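Local structure of insulinase family protease (Yersinia pestis, 3GO9) at residues 347-352 / 459-464. The protein is a predicted protease of the insulinase (M16) peptidase family, whose own peptidase activity is not established. Residues are numbered along the deposited sequence; the frame is centred on the assembly and turned at random.
Sequences FVAREL and EIYNGI. With ZN (zinc ion), chain D.
Ala349 fits between Ile464 and Tyr461, so the smallest side chain of the interface meets two large ones. This is helix-helix packing in the helical layer on one face of the sheet of an alpha+beta domain, as in M16 peptidases. Helix 341-358 and the C-terminal helix 454-465 run roughly the same way, at 32°, with axes 9.5 Å apart. The contact is apolar. Ala349 CB lies 3.7 Å from Ile464 CG2, and Ile464 CD1 is nearly as close to the same methyl. Both branches of Ile464 therefore rest on one alanine. A chi1 of -63° puts Ile464 CG2 opposite the backbone N of its own residue and over the backbone of helix 341-358, 3.5 Å from Ala349 O. In the conformer described, Arg350 flanks the same methyl through its aliphatic part, with CG 3.6 Å from Ile464 CG2. Tyr461 comes in beside the isoleucine. Its chi1 of 180° carries the ring toward helix 341-358, and CD1 and CE1 pass obliquely by Ala349 CB. Leu352 continues this row one turn further on. Val348 and Leu352 also pack on strand 327-336, on Leu334 and Ile332 respectively. The other side of helix 341-358 faces helix 283-309. There Glu351, pointing away from the C-terminal helix, shares a zinc ion with His302 and a water. Glu351 OE1 binds the metal at 2.0 Å while OE2 stays 3.3 Å from it. On the apolar side, the outer end of the tyrosine reaches Leu352, with OH 3.9 Å from CD1 of that leucine.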
ATOM      1  N   PHE A 347       8.931 -19.327 -22.768  1.00 10.30           N
ATOM      2  CA  PHE A 347       7.596 -19.861 -22.486  1.00 10.89           C
ATOM      3  C   PHE A 347       6.622 -18.720 -22.244  1.00 10.50           C
ATOM      4  O   PHE A 347       5.566 -18.657 -22.852  1.00 10.84           O
ATOM      5  CB  PHE A 347       7.606 -20.766 -21.239  1.00 10.31           C
ATOM      6  CG  PHE A 347       6.225 -21.061 -20.720  1.00 14.74           C
ATOM      7  CD1 PHE A 347       5.379 -21.908 -21.430  1.00 16.33           C
ATOM      8  CD2 PHE A 347       5.739 -20.471 -19.569  1.00 14.33           C
ATOM      9  CE1 PHE A 347       4.093 -22.181 -20.974  1.00 18.80           C
ATOM     10  CE2 PHE A 347       4.417 -20.734 -19.108  1.00 16.05           C
ATOM     11  CZ  PHE A 347       3.602 -21.570 -19.817  1.00 16.09           C
ATOM     12  N   VAL A 348       6.973 -17.811 -21.344  1.00  9.13           N
ATOM     13  CA  VAL A 348       6.070 -16.681 -21.053  1.00  9.18           C
ATOM     14  C   VAL A 348       5.937 -15.727 -22.261  1.00  8.91           C
ATOM     15  O   VAL A 348       4.859 -15.264 -22.548  1.00  8.46           O
ATOM     16  CB  VAL A 348       6.485 -15.922 -19.774  1.00  9.20           C
ATOM     17  CG1 VAL A 348       5.614 -14.696 -19.567  1.00 10.10           C
ATOM     18  CG2 VAL A 348       6.387 -16.846 -18.561  1.00 10.17           C
ATOM     19  N   ALA A 349       7.042 -15.400 -22.916  1.00  9.69           N
ATOM     20  CA  ALA A 349       7.034 -14.434 -24.023  1.00  9.70           C
ATOM     21  C   ALA A 349       6.180 -14.967 -25.162  1.00 10.21           C
ATOM     22  O   ALA A 349       5.477 -14.223 -25.836  1.00  9.10           O
ATOM     23  CB  ALA A 349       8.419 -14.177 -24.537  1.00 10.74           C
ATOM     24  N   ARG A 350       6.171 -16.272 -25.366  1.00 10.70           N
ATOM     25  CA  ARG A 350       5.309 -16.790 -26.443  0.60 11.16           C
ATOM     26  C   ARG A 350       3.840 -16.701 -26.066  1.00 10.26           C
ATOM     27  O   ARG A 350       2.988 -16.481 -26.935  1.00 11.47           O
ATOM     28  CB  ARG A 350       5.733 -18.213 -26.803  0.60 11.41           C
ATOM     29  CG  ARG A 350       7.093 -18.240 -27.567  0.60 14.00           C
ATOM     30  CD  ARG A 350       7.539 -19.604 -27.923  0.60 19.51           C
ATOM     31  NE  ARG A 350       6.982 -20.533 -26.957  0.60 24.54           N
ATOM     32  CZ  ARG A 350       6.455 -21.713 -27.235  0.60 25.57           C
ATOM     33  NH1 ARG A 350       6.442 -22.188 -28.473  0.60 28.50           N
ATOM     34  NH2 ARG A 350       5.963 -22.441 -26.231  0.60 27.69           N
ATOM     35  N   GLU A 351       3.529 -16.826 -24.785  1.00  9.57           N
ATOM     36  CA  GLU A 351       2.143 -16.582 -24.342  1.00 10.79           C
ATOM     37  C   GLU A 351       1.728 -15.118 -24.553  1.00 10.80           C
ATOM     38  O   GLU A 351       0.635 -14.813 -25.037  1.00 12.11           O
ATOM     39  CB  GLU A 351       1.940 -16.896 -22.884  1.00 11.37           C
ATOM     40  CG  GLU A 351       2.002 -18.329 -22.575  1.00 13.15           C
ATOM     41  CD  GLU A 351       0.992 -19.118 -23.389  1.00 14.14           C
ATOM     42  OE1 GLU A 351      -0.185 -18.719 -23.361  1.00 17.09           O
ATOM     43  OE2 GLU A 351       1.399 -20.104 -24.063  1.00 17.04           O
ATOM     44  N   LEU A 352       2.604 -14.212 -24.161  1.00 11.04           N
ATOM     45  CA  LEU A 352       2.307 -12.791 -24.358  1.00 11.34           C
ATOM     46  C   LEU A 352       2.122 -12.405 -25.849  1.00 11.67           C
ATOM     47  O   LEU A 352       1.218 -11.656 -26.189  1.00 11.81           O
ATOM     48  CB  LEU A 352       3.352 -11.915 -23.721  1.00 11.32           C
ATOM     49  CG  LEU A 352       3.582 -12.068 -22.211  1.00 12.12           C
ATOM     50  CD1 LEU A 352       4.754 -11.131 -21.873  1.00 14.64           C
ATOM     51  CD2 LEU A 352       2.354 -11.826 -21.357  1.00 12.94           C
ATOM     52  N   GLU A 459      17.354  -9.198 -26.562  1.00 19.04           N
ATOM     53  CA  GLU A 459      17.299  -9.521 -27.988  0.60 19.47           C
ATOM     54  C   GLU A 459      16.453 -10.760 -28.271  1.00 19.23           C
ATOM     55  O   GLU A 459      15.609 -10.745 -29.179  1.00 19.64           O
ATOM     56  CB  GLU A 459      18.710  -9.701 -28.545  0.60 20.33           C
ATOM     57  CG  GLU A 459      19.537  -8.415 -28.529  0.60 21.84           C
ATOM     58  CD  GLU A 459      20.918  -8.615 -29.121  0.60 25.60           C
ATOM     59  OE1 GLU A 459      21.134  -9.614 -29.852  0.60 28.20           O
ATOM     60  OE2 GLU A 459      21.788  -7.771 -28.867  0.60 28.79           O
ATOM     61  N   ILE A 460      16.671 -11.820 -27.473  1.00 17.85           N
ATOM     62  CA  ILE A 460      15.890 -13.061 -27.547  1.00 17.64           C
ATOM     63  C   ILE A 460      14.403 -12.769 -27.343  1.00 16.00           C
ATOM     64  O   ILE A 460      13.550 -13.175 -28.127  1.00 16.83           O
ATOM     65  CB  ILE A 460      16.403 -14.105 -26.507  1.00 17.33           C
ATOM     66  CG1 ILE A 460      17.780 -14.639 -26.910  1.00 19.77           C
ATOM     67  CG2 ILE A 460      15.445 -15.276 -26.340  1.00 17.00           C
ATOM     68  CD1 ILE A 460      18.481 -15.472 -25.819  1.00 22.98           C
ATOM     69  N   TYR A 461      14.104 -12.010 -26.301  1.00 15.31           N
ATOM     70  CA  TYR A 461      12.755 -11.582 -25.987  1.00 14.48           C
ATOM     71  C   TYR A 461      12.154 -10.791 -27.146  1.00 15.58           C
ATOM     72  O   TYR A 461      11.015 -11.047 -27.574  1.00 14.10           O
ATOM     73  CB  TYR A 461      12.748 -10.725 -24.699  1.00 15.86           C
ATOM     74  CG  TYR A 461      11.369 -10.247 -24.323  1.00 13.27           C
ATOM     75  CD1 TYR A 461      10.518 -11.023 -23.550  1.00 14.50           C
ATOM     76  CD2 TYR A 461      10.907  -8.994 -24.720  1.00 13.60           C
ATOM     77  CE1 TYR A 461       9.262 -10.577 -23.227  1.00 12.75           C
ATOM     78  CE2 TYR A 461       9.685  -8.545 -24.397  1.00 14.72           C
ATOM     79  CZ  TYR A 461       8.846  -9.340 -23.653  1.00 14.92           C
ATOM     80  OH  TYR A 461       7.607  -8.915 -23.301  1.00 14.06           O
ATOM     81  N   ASN A 462      12.912  -9.823 -27.654  1.00 14.89           N
ATOM     82  CA  ASN A 462      12.411  -9.024 -28.798  1.00 16.35           C
ATOM     83  C   ASN A 462      12.052  -9.895 -30.002  1.00 16.92           C
ATOM     84  O   ASN A 462      11.075  -9.638 -30.701  1.00 19.18           O
ATOM     85  CB  ASN A 462      13.432  -7.960 -29.189  1.00 16.04           C
ATOM     86  CG  ASN A 462      13.513  -6.841 -28.172  1.00 18.84           C
ATOM     87  OD1 ASN A 462      12.656  -6.714 -27.274  1.00 19.14           O
ATOM     88  ND2 ASN A 462      14.543  -6.001 -28.309  1.00 21.37           N
ATOM     89  N   GLY A 463      12.823 -10.959 -30.210  1.00 17.29           N
ATOM     90  CA  GLY A 463      12.555 -11.883 -31.318  1.00 17.83           C
ATOM     91  C   GLY A 463      11.169 -12.505 -31.223  1.00 18.66           C
ATOM     92  O   GLY A 463      10.440 -12.585 -32.203  1.00 19.17           O
ATOM     93  N   ILE A 464      10.790 -12.904 -30.007  1.00 19.23           N
ATOM     94  CA  ILE A 464       9.498 -13.565 -29.790  1.00 19.98           C
ATOM     95  C   ILE A 464       8.362 -12.576 -29.907  1.00 21.00           C
ATOM     96  O   ILE A 464       7.287 -12.893 -30.427  1.00 21.16           O
ATOM     97  CB  ILE A 464       9.453 -14.267 -28.427  1.00 19.09           C
ATOM     98  CG1 ILE A 464      10.501 -15.384 -28.369  1.00 20.26           C
ATOM     99  CG2 ILE A 464       8.042 -14.806 -28.136  1.00 19.13           C
ATOM    100  CD1 ILE A 464      10.924 -15.726 -26.950  1.00 19.30           C
TER
HETATM  101 ZN    ZN D 603      -1.822 -19.336 -24.309  0.80 19.26          ZN
HETATM  102  O   HOH W   1      -1.957 -18.379 -26.046  1.00 14.56           O